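Local atomic coordinates of membrane-associated protein VP24 (Marburg virus - Musoke, Kenya, 1980, PDB entry 4OR8), a protein that may act as a minor viral matrix protein, with roles in nucleocapsid assembly and virion budding. Residues B[112-117]-B[195-200]; B[104-109]-B[142-147]; B[116-121]-B[171-176]; B[215-220]-B[232-237]; B[38-43]-B[134-139]. One frame throughout, in Å; residues are numbered along the deposited sequence. Where two conformers were deposited one is given.

Interaction 1: residues B[112-117]-B[195-200]; sequences LGVALK and IKLTGQ
L197 pushes its forked tip between the end of helix 104-115 and the K117 side chain that follows it. CG of L197 lies beside its own backbone N and anti to the carbonyl carbon (chi1 -73°), which, with chi2 near 180°, directs the methyls toward the other segment. CD1 reaches the helix backbone itself, 4.0 Å from V114 CA, and also meets V114 CG2 at 4.2 Å. Both methyls of L197 touch the lysine, CD1 and CD2 each 3.9 Å from K117 CG, and CD2 also nears K117 CB. The K117 and L197 chains run at a slant to one another, so the leucine meets the first methylenes of the lysine and not its ammonium end. The lysine chain is bent at chi2 and chi3; its NZ end lies by H134 of helix 127-142, while CG also packs against S137 of the same helix.

V114 and I195 meet differently, end to end: CG2 of the valine faces CG2 of the isoleucine at 4.2 Å, a single methyl against a single methyl. I195 still belongs to strand 192-196, one of the two edge strands of the mixed sheet in this chain, and it is paired through its backbone with I202. V114 also packs on F174 of helix 161-178, so the valine has both strand and helix neighbours.

No hydrogen bond crosses between 112-117 and 195-200. Cohesion here is dispersion and burial of methyl and methylene groups, so the helix end and the strand end meet through apolar contact alone, while the lysine lends only its aliphatic part and keeps its charge clear of the leucine.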
# COMPACT_ATOMS: atom_id res chain seq x y z
N LEU B 112 16.52 4.19 -0.56
CA LEU B 112 17.11 5.30 0.18
C LEU B 112 18.39 5.78 -0.49
O LEU B 112 18.67 6.98 -0.51
CB LEU B 112 17.38 4.90 1.63
CG LEU B 112 16.19 5.06 2.57
CD1 LEU B 112 16.53 4.59 3.97
CD2 LEU B 112 15.75 6.51 2.60
N GLY B 113 19.17 4.85 -1.03
CA GLY B 113 20.40 5.20 -1.73
C GLY B 113 20.11 6.11 -2.91
O GLY B 113 20.84 7.06 -3.17
N VAL B 114 19.03 5.81 -3.62
CA VAL B 114 18.59 6.63 -4.74
C VAL B 114 18.16 8.03 -4.28
O VAL B 114 18.51 9.03 -4.90
CB VAL B 114 17.43 5.95 -5.50
CG1 VAL B 114 16.81 6.89 -6.53
CG2 VAL B 114 17.92 4.68 -6.16
N ALA B 115 17.40 8.08 -3.18
CA ALA B 115 16.88 9.33 -2.64
C ALA B 115 18.00 10.30 -2.27
O ALA B 115 17.89 11.50 -2.48
CB ALA B 115 16.00 9.06 -1.44
N LEU B 116 19.08 9.76 -1.72
CA LEU B 116 20.23 10.58 -1.35
C LEU B 116 20.89 11.25 -2.55
O LEU B 116 21.66 12.20 -2.39
CB LEU B 116 21.26 9.76 -0.58
CG LEU B 116 21.20 9.74 0.95
CD1 LEU B 116 19.83 9.34 1.45
CD2 LEU B 116 22.26 8.79 1.49
N LYS B 117 20.61 10.75 -3.75
CA LYS B 117 21.21 11.34 -4.95
C LYS B 117 20.21 12.24 -5.68
O LYS B 117 20.50 12.69 -6.79
CB LYS B 117 21.77 10.28 -5.90
CG LYS B 117 22.87 9.41 -5.29
CD LYS B 117 24.05 10.24 -4.80
CE LYS B 117 24.78 10.90 -5.96
NZ LYS B 117 25.91 11.75 -5.50
N ILE B 195 17.23 5.29 -13.01
CA ILE B 195 18.45 6.01 -12.69
C ILE B 195 19.65 5.07 -12.82
O ILE B 195 19.51 3.85 -12.65
CB ILE B 195 18.37 6.60 -11.26
CG1 ILE B 195 19.52 7.59 -11.02
CG2 ILE B 195 18.36 5.51 -10.21
CD1 ILE B 195 19.40 8.34 -9.72
N LYS B 196 20.80 5.62 -13.16
CA LYS B 196 22.06 4.88 -13.10
C LYS B 196 22.90 5.43 -11.96
O LYS B 196 23.06 6.64 -11.83
CB LYS B 196 22.84 4.99 -14.41
CG LYS B 196 22.37 4.07 -15.52
CD LYS B 196 21.16 4.63 -16.24
CE LYS B 196 20.86 3.85 -17.51
NZ LYS B 196 19.66 4.38 -18.22
N LEU B 197 23.41 4.54 -11.12
CA LEU B 197 24.23 4.95 -9.98
C LEU B 197 25.33 3.92 -9.71
O LEU B 197 25.04 2.74 -9.50
CB LEU B 197 23.37 5.14 -8.73
CG LEU B 197 22.45 6.36 -8.67
CD1 LEU B 197 21.59 6.34 -7.41
CD2 LEU B 197 23.26 7.65 -8.74
N THR B 198 26.57 4.39 -9.73
CA THR B 198 27.75 3.56 -9.46
C THR B 198 27.79 2.24 -10.25
O THR B 198 28.13 1.20 -9.70
CB THR B 198 27.92 3.26 -7.96
OG1 THR B 198 26.85 2.42 -7.51
CG2 THR B 198 27.91 4.55 -7.16
N GLY B 199 27.42 2.31 -11.52
CA GLY B 199 27.53 1.16 -12.40
C GLY B 199 26.43 0.12 -12.26
O GLY B 199 26.66 -1.07 -12.47
N GLN B 200 25.23 0.57 -11.90
CA GLN B 200 24.08 -0.34 -11.86
C GLN B 200 22.75 0.36 -12.09
O GLN B 200 22.38 1.30 -11.37
CB GLN B 200 24.06 -1.16 -10.57
CG GLN B 200 24.13 -0.37 -9.28
CD GLN B 200 24.30 -1.27 -8.07
OE1 GLN B 200 25.28 -2.01 -7.97
NE2 GLN B 200 23.33 -1.24 -7.16

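Interaction 2: residues B[104-109]-B[142-147]; sequences PFLALR and LEVTSA
R109 starts with CG anti to its backbone N (chi1 -171°) and stays extended from CG to NE, which carries the guanidinium from helix 104-115 to the loop after helix 127-142, where T145 O waits. NH1 and NH2 both donate to that one carbonyl oxygen, each at 3.0 Å from T145 O. The two bonds are bent, with N-H...O angles near 139°. The NH2 bond lies in the carbonyl plane on a lone pair, whereas NH1 comes from above that plane. One face of the guanidinium is roofed by V144, whose CA stands 3.6 Å from R109 CZ; that face lies against the loop backbone, and the two bonds to T145 O limit the group's rotation. Nearer the start of the helix, L106 CD1 adds an apolar touch to V144 CG1 at 4.2 Å.

The side chain of T145 looks elsewhere, its OG1 bonded to W139 NE1. R109 has further partners: NH2 bonds W139 O, and the cation makes cation-pi contacts with both W43 and W139. E143, nearby but with its carboxylate not touching the guanidinium, probably adds some electrostatic attraction. An arginine of helix 104-115 thus bonds carbonyls near the C-terminal end of helix 127-142 (W139 O) and in the loop that follows it (T145 O).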
# COMPACT_ATOMS: atom_id res chain seq x y z
N PRO B 104 12.42 -7.01 1.50
CA PRO B 104 11.91 -5.65 1.36
C PRO B 104 12.77 -4.59 2.05
O PRO B 104 12.84 -3.47 1.55
CB PRO B 104 10.51 -5.72 1.99
CG PRO B 104 10.50 -6.97 2.79
CD PRO B 104 11.42 -7.91 2.09
N PHE B 105 13.42 -4.93 3.16
CA PHE B 105 14.27 -3.97 3.86
C PHE B 105 15.57 -3.69 3.10
O PHE B 105 16.19 -2.64 3.27
CB PHE B 105 14.56 -4.39 5.31
CG PHE B 105 15.13 -5.77 5.45
CD1 PHE B 105 16.46 -6.03 5.16
CD2 PHE B 105 14.33 -6.82 5.89
CE1 PHE B 105 16.99 -7.30 5.30
CE2 PHE B 105 14.85 -8.10 6.04
CZ PHE B 105 16.18 -8.34 5.74
N LEU B 106 15.98 -4.63 2.26
CA LEU B 106 17.12 -4.43 1.38
C LEU B 106 16.69 -3.56 0.20
O LEU B 106 17.48 -2.77 -0.32
CB LEU B 106 17.65 -5.77 0.88
CG LEU B 106 19.06 -6.15 1.34
CD1 LEU B 106 19.24 -5.88 2.82
CD2 LEU B 106 19.32 -7.61 1.03
N ALA B 107 15.43 -3.70 -0.20
CA ALA B 107 14.88 -2.91 -1.29
C ALA B 107 14.66 -1.47 -0.83
O ALA B 107 14.82 -0.54 -1.61
CB ALA B 107 13.59 -3.52 -1.79
N LEU B 108 14.30 -1.31 0.43
CA LEU B 108 14.14 0.02 1.01
C LEU B 108 15.50 0.69 1.07
O LEU B 108 15.62 1.89 0.80
CB LEU B 108 13.55 -0.06 2.41
CG LEU B 108 13.46 1.29 3.14
CD1 LEU B 108 12.45 2.19 2.46
CD2 LEU B 108 13.11 1.11 4.60
N ARG B 109 16.51 -0.08 1.44
CA ARG B 109 17.88 0.42 1.54
C ARG B 109 18.33 0.96 0.19
O ARG B 109 18.91 2.04 0.11
CB ARG B 109 18.81 -0.70 2.00
CG ARG B 109 20.21 -0.25 2.36
CD ARG B 109 21.07 -1.46 2.71
NE ARG B 109 22.49 -1.14 2.83
CZ ARG B 109 23.15 -1.04 3.98
NH1 ARG B 109 22.51 -1.25 5.13
NH2 ARG B 109 24.44 -0.73 3.98
N LEU B 142 25.46 -0.35 -2.31
CA LEU B 142 26.39 -1.44 -2.57
C LEU B 142 26.62 -2.38 -1.39
O LEU B 142 27.08 -3.51 -1.57
CB LEU B 142 27.73 -0.88 -3.05
CG LEU B 142 27.70 -0.03 -4.32
CD1 LEU B 142 29.09 0.50 -4.64
CD2 LEU B 142 27.15 -0.84 -5.49
N GLU B 143 26.30 -1.93 -0.18
CA GLU B 143 26.56 -2.73 1.01
C GLU B 143 25.29 -3.10 1.76
O GLU B 143 24.22 -2.57 1.49
CB GLU B 143 27.52 -1.99 1.94
CG GLU B 143 28.76 -1.44 1.25
CD GLU B 143 29.60 -0.58 2.17
OE1 GLU B 143 29.94 -1.04 3.28
OE2 GLU B 143 29.92 0.57 1.79
N VAL B 144 25.43 -4.01 2.72
CA VAL B 144 24.32 -4.42 3.56
C VAL B 144 24.73 -4.31 5.03
O VAL B 144 23.99 -4.72 5.92
CB VAL B 144 23.88 -5.87 3.26
CG1 VAL B 144 23.37 -5.98 1.83
CG2 VAL B 144 25.04 -6.84 3.51
N THR B 145 25.91 -3.75 5.25
CA THR B 145 26.43 -3.56 6.60
C THR B 145 25.60 -2.53 7.36
O THR B 145 25.02 -1.62 6.76
CB THR B 145 27.89 -3.11 6.57
OG1 THR B 145 27.99 -1.86 5.88
CG2 THR B 145 28.74 -4.15 5.85
N SER B 146 25.55 -2.67 8.68
CA SER B 146 24.71 -1.82 9.52
C SER B 146 25.33 -0.45 9.80
O SER B 146 24.64 0.46 10.26
CB SER B 146 24.38 -2.53 10.83
OG SER B 146 25.56 -2.87 11.54
N ALA B 147 26.62 -0.31 9.52
CA ALA B 147 27.30 0.96 9.79
C ALA B 147 28.32 1.34 8.72
O ALA B 147 28.97 0.48 8.13
CB ALA B 147 27.95 0.93 11.16

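Interaction 3: residues B[116-121]-B[171-176]; sequences LKDQEL and VKNFFN
The loop leaving helix 104-115 packs against helix 161-178, with L116, D118 and E120 facing V171, F174 and N173 in turn. L116 and V171 slant past each other, CD1 of the leucine 4.0 Å from CG2 of the valine. V171 also packs on L112 of helix 104-115, so its methyls help fill the seam between the two helices.

Further along, D118 swings its CG anti to the backbone N (chi1 -164°) and brings OD1 to the rim of the F174 ring, 3.5 Å from CD1. The oxygen lies near the ring plane, at the hydrogen-bearing edge, and the carboxylate is turned 68° from the ring; this is the side on which an aromatic ring is slightly positive, and so probably a mild electrostatic attraction. Here the chain makes a type I beta turn: L121 N bonds D118 O at 3.1 Å, with Q119 and E120 in helical conformation at its corners.

That turn sets E120 over N173, carboxylate nearly perpendicular to amide. The polar end of E120 is taken up by K177, just beyond 171-176 on the same helix, which forms a salt bridge with OE1. K177 also makes a long, weak ion pair with D118 OD2.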
# COMPACT_ATOMS: atom_id res chain seq x y z
N LEU B 116 19.08 9.76 -1.72
CA LEU B 116 20.23 10.58 -1.35
C LEU B 116 20.89 11.25 -2.55
O LEU B 116 21.66 12.20 -2.39
CB LEU B 116 21.26 9.76 -0.58
CG LEU B 116 21.20 9.74 0.95
CD1 LEU B 116 19.83 9.34 1.45
CD2 LEU B 116 22.26 8.79 1.49
N LYS B 117 20.61 10.75 -3.75
CA LYS B 117 21.21 11.34 -4.95
C LYS B 117 20.21 12.24 -5.68
O LYS B 117 20.50 12.69 -6.79
CB LYS B 117 21.77 10.28 -5.90
CG LYS B 117 22.87 9.41 -5.29
CD LYS B 117 24.05 10.24 -4.80
CE LYS B 117 24.78 10.90 -5.96
NZ LYS B 117 25.91 11.75 -5.50
N ASP B 118 19.06 12.51 -5.07
CA ASP B 118 18.05 13.39 -5.66
C ASP B 118 18.63 14.78 -5.94
O ASP B 118 19.28 15.37 -5.08
CB ASP B 118 16.81 13.50 -4.77
CG ASP B 118 15.60 14.06 -5.52
OD1 ASP B 118 15.21 13.48 -6.56
OD2 ASP B 118 15.03 15.09 -5.08
N GLN B 119 18.39 15.29 -7.14
CA GLN B 119 18.95 16.57 -7.57
C GLN B 119 18.44 17.76 -6.75
O GLN B 119 19.12 18.77 -6.61
CB GLN B 119 18.67 16.82 -9.07
CG GLN B 119 17.19 16.92 -9.44
CD GLN B 119 16.48 15.57 -9.48
OE1 GLN B 119 17.10 14.54 -9.75
NE2 GLN B 119 15.18 15.57 -9.22
N GLU B 120 17.24 17.62 -6.21
CA GLU B 120 16.62 18.69 -5.45
C GLU B 120 17.21 18.74 -4.04
O GLU B 120 17.17 19.77 -3.38
CB GLU B 120 15.11 18.48 -5.38
CG GLU B 120 14.32 19.71 -4.96
CD GLU B 120 12.83 19.55 -5.19
OE1 GLU B 120 12.42 18.44 -5.60
OE2 GLU B 120 12.08 20.52 -4.97
N LEU B 121 17.77 17.62 -3.60
CA LEU B 121 18.37 17.52 -2.28
C LEU B 121 19.81 18.01 -2.25
O LEU B 121 20.22 18.70 -1.31
CB LEU B 121 18.31 16.07 -1.78
CG LEU B 121 19.10 15.77 -0.51
CD1 LEU B 121 18.68 16.70 0.63
CD2 LEU B 121 18.90 14.32 -0.11
N VAL B 171 14.77 13.61 1.80
CA VAL B 171 14.34 12.22 1.65
C VAL B 171 12.82 12.11 1.71
O VAL B 171 12.21 11.37 0.93
CB VAL B 171 14.98 11.31 2.73
CG1 VAL B 171 14.39 9.92 2.68
CG2 VAL B 171 16.49 11.26 2.54
N LYS B 172 12.21 12.87 2.62
CA LYS B 172 10.75 12.92 2.71
C LYS B 172 10.17 13.47 1.40
O LYS B 172 9.14 13.00 0.92
CB LYS B 172 10.30 13.80 3.88
CG LYS B 172 10.57 13.20 5.25
CD LYS B 172 10.23 14.17 6.37
CE LYS B 172 8.73 14.38 6.50
NZ LYS B 172 8.03 13.15 6.95
N ASN B 173 10.86 14.46 0.84
CA ASN B 173 10.44 15.05 -0.42
C ASN B 173 10.50 14.05 -1.57
O ASN B 173 9.61 14.02 -2.42
CB ASN B 173 11.30 16.28 -0.73
CG ASN B 173 10.99 16.89 -2.08
OD1 ASN B 173 11.75 16.73 -3.03
ND2 ASN B 173 9.86 17.58 -2.18
N PHE B 174 11.54 13.22 -1.57
CA PHE B 174 11.68 12.20 -2.60
C PHE B 174 10.60 11.14 -2.47
O PHE B 174 10.07 10.65 -3.47
CB PHE B 174 13.06 11.55 -2.54
CG PHE B 174 13.28 10.49 -3.58
CD1 PHE B 174 13.69 10.84 -4.86
CD2 PHE B 174 13.08 9.15 -3.28
CE1 PHE B 174 13.89 9.87 -5.82
CE2 PHE B 174 13.29 8.18 -4.24
CZ PHE B 174 13.70 8.54 -5.51
N PHE B 175 10.28 10.77 -1.24
CA PHE B 175 9.21 9.81 -0.98
C PHE B 175 7.91 10.37 -1.51
O PHE B 175 7.12 9.66 -2.12
CB PHE B 175 9.08 9.55 0.52
CG PHE B 175 10.17 8.69 1.08
CD1 PHE B 175 10.95 7.90 0.26
CD2 PHE B 175 10.42 8.67 2.44
CE1 PHE B 175 11.95 7.11 0.78
CE2 PHE B 175 11.42 7.88 2.97
CZ PHE B 175 12.19 7.10 2.14
N ASN B 176 7.70 11.66 -1.27
CA ASN B 176 6.49 12.34 -1.69
C ASN B 176 6.32 12.39 -3.21
O ASN B 176 5.21 12.25 -3.72
CB ASN B 176 6.44 13.75 -1.11
CG ASN B 176 5.22 14.52 -1.58
OD1 ASN B 176 4.14 14.40 -1.00
ND2 ASN B 176 5.39 15.32 -2.63

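Interaction 4: residues B[215-220]-B[232-237]; sequences VRRIDI and SVVFGL
R217 O takes the backbone N-H of S232 at 2.8 Å, the shortest of four N-H...O bonds that zip together strands 210-221 and 228-239. The two strands form an antiparallel beta hairpin within the mixed sheet, their axes 4.8 Å apart here at closest approach. R217 and S232 are a hydrogen-bonded pair, completed by R217 N to S232 O at 2.9 Å; two residues back on the first strand and forward on the second, V215 and V234 make the next such pair. Between these lies the non-hydrogen-bonded pair of R216 and V233, where the closer backbones allow CA-H...O contacts from R216 CA to S232 O and from V233 CA to V215 O.

On the face with R216 and V233, the two side chains run alongside each other, pointing the same way, and R216 CG is 4.0 Å from V233 CG2. The guanidinium of R216 goes on to a salt bridge with E214, while R21 of the second subunit comes close as a like charge.

The other face bears V215, R217, S232 and V234. V215 CB packs on V234 CG2 at 3.7 Å. R217 CG lies between the backbone N and carbonyl carbon (chi1 63°), and the chain bends at chi3, laying one face of its guanidinium over V234 CG2. Toward the loop end of the hairpin, S232 OG donates a weak bond to D219 OD2 at 3.5 Å.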
# COMPACT_ATOMS: atom_id res chain seq x y z
N VAL B 215 17.03 -3.77 -9.61
CA VAL B 215 18.41 -3.38 -9.88
C VAL B 215 19.10 -4.32 -10.87
O VAL B 215 19.16 -5.53 -10.66
CB VAL B 215 19.25 -3.34 -8.59
CG1 VAL B 215 20.69 -2.95 -8.90
CG2 VAL B 215 18.64 -2.37 -7.59
N ARG B 216 19.63 -3.75 -11.95
CA ARG B 216 20.42 -4.52 -12.90
C ARG B 216 21.89 -4.15 -12.76
O ARG B 216 22.30 -3.04 -13.11
CB ARG B 216 19.94 -4.27 -14.33
CG ARG B 216 18.49 -4.64 -14.57
CD ARG B 216 18.04 -4.25 -15.97
NE ARG B 216 16.64 -4.59 -16.22
CZ ARG B 216 16.01 -4.35 -17.37
NH1 ARG B 216 16.65 -3.76 -18.37
NH2 ARG B 216 14.74 -4.69 -17.51
N ARG B 217 22.68 -5.08 -12.24
CA ARG B 217 24.08 -4.81 -11.95
C ARG B 217 25.01 -5.81 -12.62
O ARG B 217 24.58 -6.68 -13.38
CB ARG B 217 24.32 -4.84 -10.44
CG ARG B 217 24.04 -6.19 -9.80
CD ARG B 217 24.62 -6.26 -8.40
NE ARG B 217 23.92 -5.40 -7.45
CZ ARG B 217 23.13 -5.85 -6.48
NH1 ARG B 217 22.96 -7.16 -6.32
NH2 ARG B 217 22.53 -5.00 -5.66
N ILE B 218 26.31 -5.67 -12.35
CA ILE B 218 27.29 -6.63 -12.82
C ILE B 218 27.97 -7.29 -11.63
O ILE B 218 28.61 -6.62 -10.82
CB ILE B 218 28.36 -5.97 -13.71
CG1 ILE B 218 27.73 -5.48 -15.01
CG2 ILE B 218 29.48 -6.95 -14.01
CD1 ILE B 218 28.72 -4.86 -15.97
N ASP B 219 27.81 -8.60 -11.52
CA ASP B 219 28.40 -9.35 -10.42
C ASP B 219 29.82 -9.80 -10.73
O ASP B 219 30.11 -10.23 -11.84
CB ASP B 219 27.52 -10.55 -10.07
CG ASP B 219 26.46 -10.21 -9.04
OD1 ASP B 219 26.26 -9.01 -8.76
OD2 ASP B 219 25.81 -11.15 -8.52
N ILE B 220 30.69 -9.68 -9.74
CA ILE B 220 32.08 -10.09 -9.87
C ILE B 220 32.35 -11.33 -9.03
O ILE B 220 32.49 -11.24 -7.81
CB ILE B 220 33.03 -8.97 -9.45
CG1 ILE B 220 32.71 -7.69 -10.23
CG2 ILE B 220 34.48 -9.39 -9.65
CD1 ILE B 220 33.61 -6.52 -9.90
N SER B 232 23.65 -9.34 -13.64
CA SER B 232 22.86 -9.80 -12.51
C SER B 232 21.61 -8.94 -12.31
O SER B 232 21.65 -7.73 -12.52
CB SER B 232 23.71 -9.81 -11.24
OG SER B 232 22.91 -10.08 -10.10
N VAL B 233 20.51 -9.57 -11.92
CA VAL B 233 19.26 -8.86 -11.70
C VAL B 233 18.63 -9.24 -10.36
O VAL B 233 18.34 -10.41 -10.10
CB VAL B 233 18.24 -9.14 -12.82
CG1 VAL B 233 16.89 -8.56 -12.47
CG2 VAL B 233 18.74 -8.57 -14.14
N VAL B 234 18.43 -8.24 -9.51
CA VAL B 234 17.73 -8.45 -8.25
C VAL B 234 16.53 -7.52 -8.19
O VAL B 234 16.50 -6.50 -8.87
CB VAL B 234 18.63 -8.18 -7.03
CG1 VAL B 234 19.81 -9.14 -7.02
CG2 VAL B 234 19.11 -6.74 -7.02
N PHE B 235 15.53 -7.89 -7.39
CA PHE B 235 14.36 -7.05 -7.21
C PHE B 235 13.62 -7.37 -5.92
O PHE B 235 13.64 -8.51 -5.45
CB PHE B 235 13.42 -7.14 -8.41
CG PHE B 235 12.72 -8.46 -8.54
CD1 PHE B 235 13.34 -9.54 -9.13
CD2 PHE B 235 11.42 -8.61 -8.07
CE1 PHE B 235 12.69 -10.76 -9.25
CE2 PHE B 235 10.76 -9.83 -8.19
CZ PHE B 235 11.40 -10.90 -8.78
N GLY B 236 12.97 -6.36 -5.36
CA GLY B 236 12.18 -6.52 -4.17
C GLY B 236 10.96 -5.62 -4.21
O GLY B 236 10.80 -4.83 -5.14
N LEU B 237 10.11 -5.73 -3.21
CA LEU B 237 8.88 -4.95 -3.17
C LEU B 237 8.76 -4.19 -1.86
O LEU B 237 8.69 -4.79 -0.79
CB LEU B 237 7.67 -5.87 -3.35
CG LEU B 237 6.29 -5.21 -3.32
CD1 LEU B 237 6.15 -4.21 -4.46
CD2 LEU B 237 5.19 -6.26 -3.40

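Interaction 5: residues B[38-43]-B[134-139]; sequences NSTARW and HMLSEW
L136, the third residue of 134-139 on helix 127-142, points its branched end at the T40-A41 backbone, where the 3-10 segment ends. Its CD2 stops 3.7 Å from T40 O and 4.3 Å from A41 CA, so a methyl rests against peptide backbone, with A41's own CB directed away from the helix. CD1 of L136 passes the T40 side chain, whose OG1 is bonded back to L37 O and thereby occupied.

S137 serves another neighbour, its OG bonded to G113 O of helix 104-115. In the fold, helix 127-142 thus contacts helix 104-115 through S137, and through L136 and W139 the irregular chain that leads from a short 3-10 segment into strand 44-48.

W139 carries most of this second contact. Its CG lies anti to the backbone N (chi1 162°), and the six-membered part of the indole is thrust at the loop. CH2 approaches A41 O at 3.5 Å and R42 C at 3.7 Å, the latter at the ring edge and near its plane; CZ3 is 3.8 Å from T40 O. On the next residue, W43 CB packs on W139 CH2 at 3.8 Å, and W43's indole then leads away from the helix toward V54 and W56 of strand 51-56. R109 of helix 104-115 makes cation-pi contacts with both indoles. The pyrrole N-H of W139 is spent on T145 OG1, and the guanidinium of R42 is held by a salt bridge to D36.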
# COMPACT_ATOMS: atom_id res chain seq x y z
N ASN B 38 24.93 11.18 14.15
CA ASN B 38 25.57 9.96 13.66
C ASN B 38 24.58 8.85 13.27
O ASN B 38 24.99 7.78 12.82
CB ASN B 38 26.58 9.44 14.69
CG ASN B 38 26.11 9.63 16.12
OD1 ASN B 38 25.51 10.66 16.45
ND2 ASN B 38 26.37 8.65 16.97
N SER B 39 23.29 9.13 13.44
CA SER B 39 22.25 8.18 13.08
C SER B 39 22.17 7.98 11.57
O SER B 39 21.66 6.97 11.09
CB SER B 39 20.90 8.65 13.61
OG SER B 39 20.62 9.98 13.17
N THR B 40 22.69 8.95 10.82
CA THR B 40 22.71 8.88 9.36
C THR B 40 23.71 7.84 8.87
O THR B 40 23.64 7.39 7.73
CB THR B 40 23.10 10.23 8.75
OG1 THR B 40 24.45 10.54 9.10
CG2 THR B 40 22.19 11.33 9.25
N ALA B 41 24.65 7.47 9.74
CA ALA B 41 25.68 6.51 9.37
C ALA B 41 25.34 5.11 9.86
O ALA B 41 26.10 4.17 9.66
CB ALA B 41 27.03 6.95 9.91
N ARG B 42 24.17 4.98 10.49
CA ARG B 42 23.72 3.69 11.00
C ARG B 42 22.54 3.15 10.21
O ARG B 42 21.70 3.90 9.72
CB ARG B 42 23.32 3.81 12.48
CG ARG B 42 24.45 4.20 13.41
CD ARG B 42 23.94 4.36 14.83
NE ARG B 42 24.01 5.75 15.29
CZ ARG B 42 23.37 6.22 16.35
NH1 ARG B 42 22.60 5.42 17.07
NH2 ARG B 42 23.50 7.49 16.70
N TRP B 43 22.49 1.82 10.09
CA TRP B 43 21.35 1.14 9.49
C TRP B 43 20.86 0.06 10.45
O TRP B 43 21.29 -1.09 10.37
CB TRP B 43 21.74 0.54 8.14
CG TRP B 43 20.62 -0.17 7.45
CD1 TRP B 43 20.40 -1.52 7.40
CD2 TRP B 43 19.56 0.43 6.69
NE1 TRP B 43 19.27 -1.79 6.66
CE2 TRP B 43 18.74 -0.61 6.21
CE3 TRP B 43 19.23 1.75 6.36
CZ2 TRP B 43 17.61 -0.38 5.43
CZ3 TRP B 43 18.11 1.98 5.58
CH2 TRP B 43 17.31 0.92 5.13
N HIS B 134 27.38 11.43 -0.71
CA HIS B 134 27.79 10.53 -1.78
C HIS B 134 28.32 9.21 -1.22
O HIS B 134 27.97 8.14 -1.71
CB HIS B 134 28.86 11.19 -2.65
CG HIS B 134 29.28 10.35 -3.81
ND1 HIS B 134 30.52 9.75 -3.89
CD2 HIS B 134 28.63 10.01 -4.95
CE1 HIS B 134 30.61 9.08 -5.02
NE2 HIS B 134 29.48 9.22 -5.68
N MET B 135 29.15 9.30 -0.18
CA MET B 135 29.66 8.11 0.49
C MET B 135 28.52 7.30 1.10
O MET B 135 28.49 6.08 0.97
CB MET B 135 30.68 8.49 1.57
CG MET B 135 32.05 8.86 1.04
SD MET B 135 33.22 9.29 2.34
CE MET B 135 32.75 10.98 2.69
N LEU B 136 27.59 7.99 1.76
CA LEU B 136 26.43 7.34 2.36
C LEU B 136 25.61 6.62 1.31
O LEU B 136 25.20 5.47 1.49
CB LEU B 136 25.55 8.35 3.09
CG LEU B 136 26.13 8.97 4.36
CD1 LEU B 136 25.17 10.01 4.94
CD2 LEU B 136 26.45 7.90 5.38
N SER B 137 25.39 7.30 0.19
CA SER B 137 24.60 6.75 -0.90
C SER B 137 25.20 5.46 -1.44
O SER B 137 24.49 4.48 -1.66
CB SER B 137 24.44 7.77 -2.02
OG SER B 137 23.61 7.27 -3.04
N GLU B 138 26.52 5.46 -1.65
CA GLU B 138 27.22 4.28 -2.14
C GLU B 138 27.12 3.15 -1.13
O GLU B 138 26.96 1.99 -1.50
CB GLU B 138 28.68 4.59 -2.45
CG GLU B 138 28.90 5.36 -3.74
CD GLU B 138 30.37 5.58 -4.06
OE1 GLU B 138 31.22 5.34 -3.18
OE2 GLU B 138 30.67 5.98 -5.20
N TRP B 139 27.22 3.50 0.15
CA TRP B 139 27.12 2.52 1.23
C TRP B 139 25.76 1.85 1.26
O TRP B 139 25.65 0.64 1.51
CB TRP B 139 27.43 3.19 2.57
CG TRP B 139 26.96 2.41 3.76
CD1 TRP B 139 27.37 1.17 4.13
CD2 TRP B 139 26.01 2.83 4.74
NE1 TRP B 139 26.73 0.78 5.28
CE2 TRP B 139 25.88 1.78 5.67
CE3 TRP B 139 25.24 3.99 4.91
CZ2 TRP B 139 25.02 1.85 6.76
CZ3 TRP B 139 24.39 4.06 6.00
CH2 TRP B 139 24.29 3.00 6.91

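Helix 104-115 carries interactions 1 and 2: interaction 2 uses its first half and interaction 1 its last turn, about 13 Å apart between centres, while interaction 3 begins just beyond it, sharing L116 and K117 with interaction 1. Interaction 5 sits about 10 Å from interaction 2 between centres, on neighbouring helix 127-142. Interaction 4 belongs to the same mixed sheet that interaction 1 reaches, and its centre lies about 23 Å from that of interaction 3, across the chain's centre. Along the chain, the pairs of interactions 1, 2 and 5 alternate, whereas interaction 4 closes locally as a hairpin. Distant sequence is thereby interlocked into one compact body, helices against sheet, consistent with the pyramidal fold of VP24.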